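Local coordinates for protein host Factor for Q beta (Staphylococcus aureus, PDB 1KQ1) that binds RNA as a hexameric Sm-like protein and acts as a pleiotropic regulator of translation, at residues C[12-22]-C[32-40]. Sequence-based numbering, arbitrary orientation.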
ATOM      1  N   LEU C  12      12.600  -9.145 -16.730  1.00 12.15           N
ATOM      2  CA  LEU C  12      13.533  -8.113 -16.325  1.00 11.84           C
ATOM      3  C   LEU C  12      14.927  -8.325 -16.810  1.00 11.01           C
ATOM      4  O   LEU C  12      15.634  -7.379 -17.155  1.00 10.98           O
ATOM      5  CB  LEU C  12      13.560  -7.925 -14.785  1.00 14.58           C
ATOM      6  CG  LEU C  12      12.185  -7.571 -14.208  1.00 19.26           C
ATOM      7  CD1 LEU C  12      12.251  -7.477 -12.696  1.00 16.70           C
ATOM      8  CD2 LEU C  12      11.680  -6.257 -14.805  1.00 24.51           C
ATOM      9  N   GLU C  13      15.339  -9.591 -16.852  1.00 10.70           N
ATOM     10  CA  GLU C  13      16.687  -9.929 -17.335  1.00 13.31           C
ATOM     11  C   GLU C  13      16.841  -9.641 -18.851  1.00 11.62           C
ATOM     12  O   GLU C  13      17.897  -9.187 -19.300  1.00 12.74           O
ATOM     13  CB  GLU C  13      16.963 -11.410 -16.999  1.00 12.37           C
ATOM     14  CG  GLU C  13      18.387 -11.829 -17.285  1.00 20.19           C
ATOM     15  CD  GLU C  13      19.442 -11.073 -16.497  1.00 32.27           C
ATOM     16  OE1 GLU C  13      20.607 -11.082 -16.951  1.00 33.53           O
ATOM     17  OE2 GLU C  13      19.143 -10.494 -15.429  1.00 28.64           O
ATOM     18  N   ASN C  14      15.779  -9.890 -19.592  1.00 14.09           N
ATOM     19  CA  ASN C  14      15.782  -9.578 -21.025  1.00 16.58           C
ATOM     20  C   ASN C  14      15.776  -8.060 -21.212  1.00 18.21           C
ATOM     21  O   ASN C  14      16.498  -7.548 -22.063  1.00 17.05           O
ATOM     22  CB  ASN C  14      14.566 -10.159 -21.694  1.00 14.77           C
ATOM     23  CG  ASN C  14      14.763 -11.615 -22.093  1.00 25.24           C
ATOM     24  OD1 ASN C  14      15.820 -11.985 -22.612  1.00 30.22           O
ATOM     25  ND2 ASN C  14      13.744 -12.435 -21.874  1.00 32.08           N
ATOM     26  N   PHE C  15      14.968  -7.334 -20.423  1.00 14.82           N
ATOM     27  CA  PHE C  15      14.957  -5.880 -20.550  1.00 12.43           C
ATOM     28  C   PHE C  15      16.343  -5.335 -20.304  1.00 12.09           C
ATOM     29  O   PHE C  15      16.785  -4.428 -21.003  1.00 17.14           O
ATOM     30  CB  PHE C  15      14.013  -5.199 -19.504  1.00  9.97           C
ATOM     31  CG  PHE C  15      12.555  -5.487 -19.678  1.00 17.45           C
ATOM     32  CD1 PHE C  15      12.026  -5.879 -20.905  1.00 21.11           C
ATOM     33  CD2 PHE C  15      11.691  -5.351 -18.588  1.00 14.68           C
ATOM     34  CE1 PHE C  15      10.660  -6.141 -21.040  1.00 25.51           C
ATOM     35  CE2 PHE C  15      10.337  -5.610 -18.709  1.00 19.52           C
ATOM     36  CZ  PHE C  15       9.808  -6.003 -19.928  1.00 21.68           C
ATOM     37  N   LYS C  16      17.009  -5.844 -19.258  1.00 10.54           N
ATOM     38  CA  LYS C  16      18.326  -5.417 -18.889  1.00 12.39           C
ATOM     39  C   LYS C  16      19.331  -5.742 -19.992  1.00 15.61           C
ATOM     40  O   LYS C  16      20.113  -4.884 -20.427  1.00 15.86           O
ATOM     41  CB  LYS C  16      18.756  -6.121 -17.593  1.00 13.84           C
ATOM     42  CG  LYS C  16      20.092  -5.730 -17.061  1.00 14.15           C
ATOM     43  CD  LYS C  16      20.430  -6.498 -15.791  1.00 19.14           C
ATOM     44  CE  LYS C  16      21.882  -6.385 -15.417  1.00 26.18           C
ATOM     45  NZ  LYS C  16      22.230  -7.445 -14.400  1.00 28.59           N
ATOM     46  N   ALA C  17      19.309  -6.994 -20.427  1.00 14.98           N
ATOM     47  CA  ALA C  17      20.323  -7.392 -21.400  1.00 17.54           C
ATOM     48  C   ALA C  17      20.196  -6.689 -22.712  1.00 18.96           C
ATOM     49  O   ALA C  17      21.220  -6.375 -23.340  1.00 22.10           O
ATOM     50  CB  ALA C  17      20.270  -8.881 -21.623  1.00 15.23           C
ATOM     51  N   ASN C  18      18.959  -6.448 -23.128  1.00 12.73           N
ATOM     52  CA  ASN C  18      18.704  -5.812 -24.408  1.00 17.22           C
ATOM     53  C   ASN C  18      18.625  -4.281 -24.331  1.00 21.44           C
ATOM     54  O   ASN C  18      18.421  -3.598 -25.349  1.00 20.46           O
ATOM     55  CB  ASN C  18      17.421  -6.354 -25.000  1.00 19.34           C
ATOM     56  CG  ASN C  18      17.511  -7.832 -25.329  1.00 29.73           C
ATOM     57  OD1 ASN C  18      16.554  -8.578 -25.145  1.00 35.65           O
ATOM     58  ND2 ASN C  18      18.661  -8.251 -25.833  1.00 28.36           N
ATOM     59  N   GLN C  19      18.830  -3.745 -23.132  1.00 15.75           N
ATOM     60  CA  GLN C  19      18.739  -2.273 -22.921  1.00 17.01           C
ATOM     61  C   GLN C  19      17.445  -1.726 -23.509  1.00 18.39           C
ATOM     62  O   GLN C  19      17.407  -0.608 -24.048  1.00 18.17           O
ATOM     63  CB  GLN C  19      19.944  -1.559 -23.536  1.00 13.65           C
ATOM     64  CG  GLN C  19      21.235  -1.893 -22.783  1.00 19.28           C
ATOM     65  CD  GLN C  19      22.413  -1.040 -23.212  1.00 27.71           C
ATOM     66  OE1 GLN C  19      22.513   0.131 -22.854  1.00 33.55           O
ATOM     67  NE2 GLN C  19      23.315  -1.632 -23.980  1.00 27.41           N
ATOM     68  N   THR C  20      16.346  -2.454 -23.364  1.00 14.72           N
ATOM     69  CA  THR C  20      15.141  -1.965 -23.947  1.00 19.04           C
ATOM     70  C   THR C  20      14.520  -0.813 -23.153  1.00 18.67           C
ATOM     71  O   THR C  20      14.600  -0.730 -21.925  1.00 18.01           O
ATOM     72  CB  THR C  20      14.146  -3.135 -24.329  1.00 34.78           C
ATOM     73  OG1 THR C  20      12.861  -2.935 -23.745  1.00 30.95           O
ATOM     74  CG2 THR C  20      14.718  -4.497 -23.971  1.00 13.00           C
ATOM     75  N   GLU C  21      14.011   0.156 -23.895  1.00 23.15           N
ATOM     76  CA  GLU C  21      13.380   1.303 -23.273  1.00 18.29           C
ATOM     77  C   GLU C  21      12.046   0.810 -22.708  1.00 18.57           C
ATOM     78  O   GLU C  21      11.151   0.427 -23.439  1.00 18.50           O
ATOM     79  CB  GLU C  21      13.143   2.361 -24.357  1.00 22.38           C
ATOM     80  CG  GLU C  21      12.635   3.691 -23.837  1.00 38.93           C
ATOM     81  CD  GLU C  21      13.724   4.559 -23.251  1.00 48.07           C
ATOM     82  OE1 GLU C  21      14.884   4.103 -23.179  1.00 52.66           O
ATOM     83  OE2 GLU C  21      13.419   5.709 -22.864  1.00 56.53           O
ATOM     84  N   VAL C  22      11.917   0.811 -21.384  1.00 15.38           N
ATOM     85  CA  VAL C  22      10.719   0.342 -20.725  1.00 15.52           C
ATOM     86  C   VAL C  22      10.017   1.525 -20.040  1.00 13.58           C
ATOM     87  O   VAL C  22      10.672   2.470 -19.630  1.00 16.85           O
ATOM     88  CB  VAL C  22      11.129  -0.672 -19.613  1.00 18.27           C
ATOM     89  CG1 VAL C  22       9.941  -1.059 -18.733  1.00 30.32           C
ATOM     90  CG2 VAL C  22      11.772  -1.915 -20.265  1.00 22.25           C
ATOM     91  N   MET C  32       7.315   6.623 -15.795  1.00 19.63           N
ATOM     92  CA  MET C  32       8.660   7.107 -16.160  1.00 14.84           C
ATOM     93  C   MET C  32       9.150   6.123 -17.224  1.00 23.25           C
ATOM     94  O   MET C  32       8.756   4.974 -17.203  1.00 15.24           O
ATOM     95  CB  MET C  32       9.633   7.054 -14.972  1.00 21.86           C
ATOM     96  CG  MET C  32       9.333   8.054 -13.814  1.00 27.66           C
ATOM     97  SD  MET C  32      10.521   7.942 -12.418  1.00 27.25           S
ATOM     98  CE  MET C  32       9.789   9.166 -11.244  1.00 32.59           C
ATOM     99  N   LYS C  33      10.012   6.559 -18.146  1.00 18.53           N
ATOM    100  CA  LYS C  33      10.546   5.652 -19.182  1.00 17.90           C
ATOM    101  C   LYS C  33      12.071   5.646 -19.092  1.00 17.34           C
ATOM    102  O   LYS C  33      12.698   6.652 -18.757  1.00 15.15           O
ATOM    103  CB  LYS C  33      10.088   6.102 -20.570  1.00 27.11           C
ATOM    104  CG  LYS C  33      10.322   5.081 -21.670  1.00 40.75           C
ATOM    105  CD  LYS C  33       9.780   5.607 -22.998  1.00 42.12           C
ATOM    106  CE  LYS C  33       9.718   4.520 -24.067  1.00 43.83           C
ATOM    107  NZ  LYS C  33       8.995   4.939 -25.301  1.00 55.32           N
ATOM    108  N   GLY C  34      12.692   4.509 -19.376  1.00 14.92           N
ATOM    109  CA  GLY C  34      14.137   4.432 -19.276  1.00 14.96           C
ATOM    110  C   GLY C  34      14.630   3.025 -19.548  1.00 13.49           C
ATOM    111  O   GLY C  34      13.873   2.167 -20.019  1.00 16.96           O
ATOM    112  N   VAL C  35      15.899   2.827 -19.238  1.00 15.41           N
ATOM    113  CA  VAL C  35      16.529   1.532 -19.424  1.00 19.08           C
ATOM    114  C   VAL C  35      16.837   0.952 -18.054  1.00 17.11           C
ATOM    115  O   VAL C  35      17.402   1.649 -17.188  1.00 13.18           O
ATOM    116  CB  VAL C  35      17.865   1.671 -20.182  1.00 21.20           C
ATOM    117  CG1 VAL C  35      18.586   0.327 -20.198  1.00 19.78           C
ATOM    118  CG2 VAL C  35      17.607   2.138 -21.602  1.00 22.97           C
ATOM    119  N   ILE C  36      16.469  -0.315 -17.857  1.00 12.55           N
ATOM    120  CA  ILE C  36      16.783  -0.970 -16.614  1.00 15.11           C
ATOM    121  C   ILE C  36      18.268  -1.362 -16.669  1.00 15.44           C
ATOM    122  O   ILE C  36      18.705  -2.194 -17.507  1.00 17.21           O
ATOM    123  CB  ILE C  36      15.878  -2.178 -16.407  1.00 14.94           C
ATOM    124  CG1 ILE C  36      14.433  -1.696 -16.258  1.00 17.20           C
ATOM    125  CG2 ILE C  36      16.354  -2.982 -15.196  1.00 14.22           C
ATOM    126  CD1 ILE C  36      13.371  -2.815 -16.216  1.00 22.59           C
ATOM    127  N   GLU C  37      19.052  -0.765 -15.796  1.00 12.86           N
ATOM    128  CA  GLU C  37      20.480  -1.044 -15.716  1.00 19.79           C
ATOM    129  C   GLU C  37      20.772  -2.190 -14.788  1.00 20.54           C
ATOM    130  O   GLU C  37      21.674  -3.004 -15.053  1.00 21.84           O
ATOM    131  CB  GLU C  37      21.244   0.184 -15.236  1.00 23.90           C
ATOM    132  CG  GLU C  37      21.136   1.350 -16.188  1.00 20.29           C
ATOM    133  CD  GLU C  37      21.622   1.001 -17.582  1.00 32.07           C
ATOM    134  OE1 GLU C  37      22.499   0.116 -17.696  1.00 39.58           O
ATOM    135  OE2 GLU C  37      21.133   1.613 -18.557  1.00 37.77           O
ATOM    136  N   GLU C  38      20.045  -2.259 -13.681  1.00 18.05           N
ATOM    137  CA  GLU C  38      20.224  -3.328 -12.724  1.00 17.84           C
ATOM    138  C   GLU C  38      18.953  -3.412 -11.916  1.00 18.68           C
ATOM    139  O   GLU C  38      18.159  -2.476 -11.920  1.00 16.50           O
ATOM    140  CB  GLU C  38      21.363  -2.994 -11.760  1.00 31.54           C
ATOM    141  CG  GLU C  38      22.641  -2.540 -12.401  1.00 48.12           C
ATOM    142  CD  GLU C  38      23.654  -2.109 -11.372  1.00 54.74           C
ATOM    143  OE1 GLU C  38      23.947  -2.911 -10.454  1.00 55.33           O
ATOM    144  OE2 GLU C  38      24.156  -0.970 -11.485  1.00 62.41           O
ATOM    145  N   TYR C  39      18.773  -4.528 -11.219  1.00 15.48           N
ATOM    146  CA  TYR C  39      17.598  -4.695 -10.366  1.00 17.79           C
ATOM    147  C   TYR C  39      17.870  -5.813  -9.380  1.00 18.55           C
ATOM    148  O   TYR C  39      18.783  -6.631  -9.579  1.00 17.40           O
ATOM    149  CB  TYR C  39      16.375  -5.036 -11.235  1.00 18.21           C
ATOM    150  CG  TYR C  39      16.432  -6.416 -11.879  1.00 18.37           C
ATOM    151  CD1 TYR C  39      16.034  -7.546 -11.177  1.00 18.17           C
ATOM    152  CD2 TYR C  39      16.974  -6.597 -13.159  1.00 15.98           C
ATOM    153  CE1 TYR C  39      16.171  -8.821 -11.702  1.00 23.11           C
ATOM    154  CE2 TYR C  39      17.117  -7.900 -13.690  1.00 16.90           C
ATOM    155  CZ  TYR C  39      16.713  -8.991 -12.958  1.00 23.95           C
ATOM    156  OH  TYR C  39      16.821 -10.289 -13.483  1.00 31.35           O
ATOM    157  N   ASP C  40      17.112  -5.841  -8.287  1.00 15.68           N
ATOM    158  CA  ASP C  40      17.226  -6.951  -7.355  1.00 15.34           C
ATOM    159  C   ASP C  40      15.859  -7.155  -6.712  1.00 20.11           C
ATOM    160  O   ASP C  40      14.857  -6.643  -7.232  1.00 16.80           O
ATOM    161  CB  ASP C  40      18.337  -6.726  -6.317  1.00 19.15           C
ATOM    162  CG  ASP C  40      18.081  -5.540  -5.372  1.00 19.77           C
ATOM    163  OD1 ASP C  40      16.921  -5.052  -5.241  1.00 18.85           O
ATOM    164  OD2 ASP C  40      19.064  -5.098  -4.726  1.00 22.25           O
TER
HETATM  165  O   HOH W   1      15.679  -2.077 -19.926  1.00 16.50           O
HETATM  166  O   HOH W   2      20.700  -2.547 -19.255  1.00 16.25           O
HETATM  167  O   HOH W   3      20.669  -6.772 -12.001  1.00 22.21           O
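Tyr39 lies against helix 12-17 with one ring face turned to Leu12: CB of Leu12 stands 3.8 Å from the ring centroid, 16° off the normal and offset toward the rim, a CH-pi contact. The ring reaches the helix because CG of Tyr39 sits between its backbone N and carbonyl carbon (chi1 69°). At the ring edge, Tyr39 OH donates to Glu13 OE2 over 3.0 Å, arriving at the anti lone pair of that oxygen, with the carboxylate turned well out of the ring plane. Farther along, the CD1 methyl of Ile36 touches Phe15 CD2 at 3.9 Å and also meets Leu12 CD2, making an apolar seam. The extended Lys16 chain passes the carbonyls of Ile36 and Glu37, CE coming within 3.4 Å of Glu37 O, and NZ donates to a water that also accepts from Tyr39 N. Two further waters bridge the backbones: one accepts from Ile36 N and donates to Thr20 O, the other donates to both Lys16 O and Ile36 O. A Schellman motif at Gln19 ends the helix and turns the chain into the sheet, where Val22 and Gly34 form an antiparallel hydrogen-bonded pair (Val22 N to Gly34 O 2.7 Å, Gly34 N to Val22 O 2.9 Å). Helix and strand axes approach to 7.3 Å at 108°, consistent with the N-terminal helix laid across the bent sheet of an Sm fold. Leu12 and Val22 continue onto Tyr63 of strand 60-65, while Ile36 and Tyr39 pack on Val44 of strand 43-48.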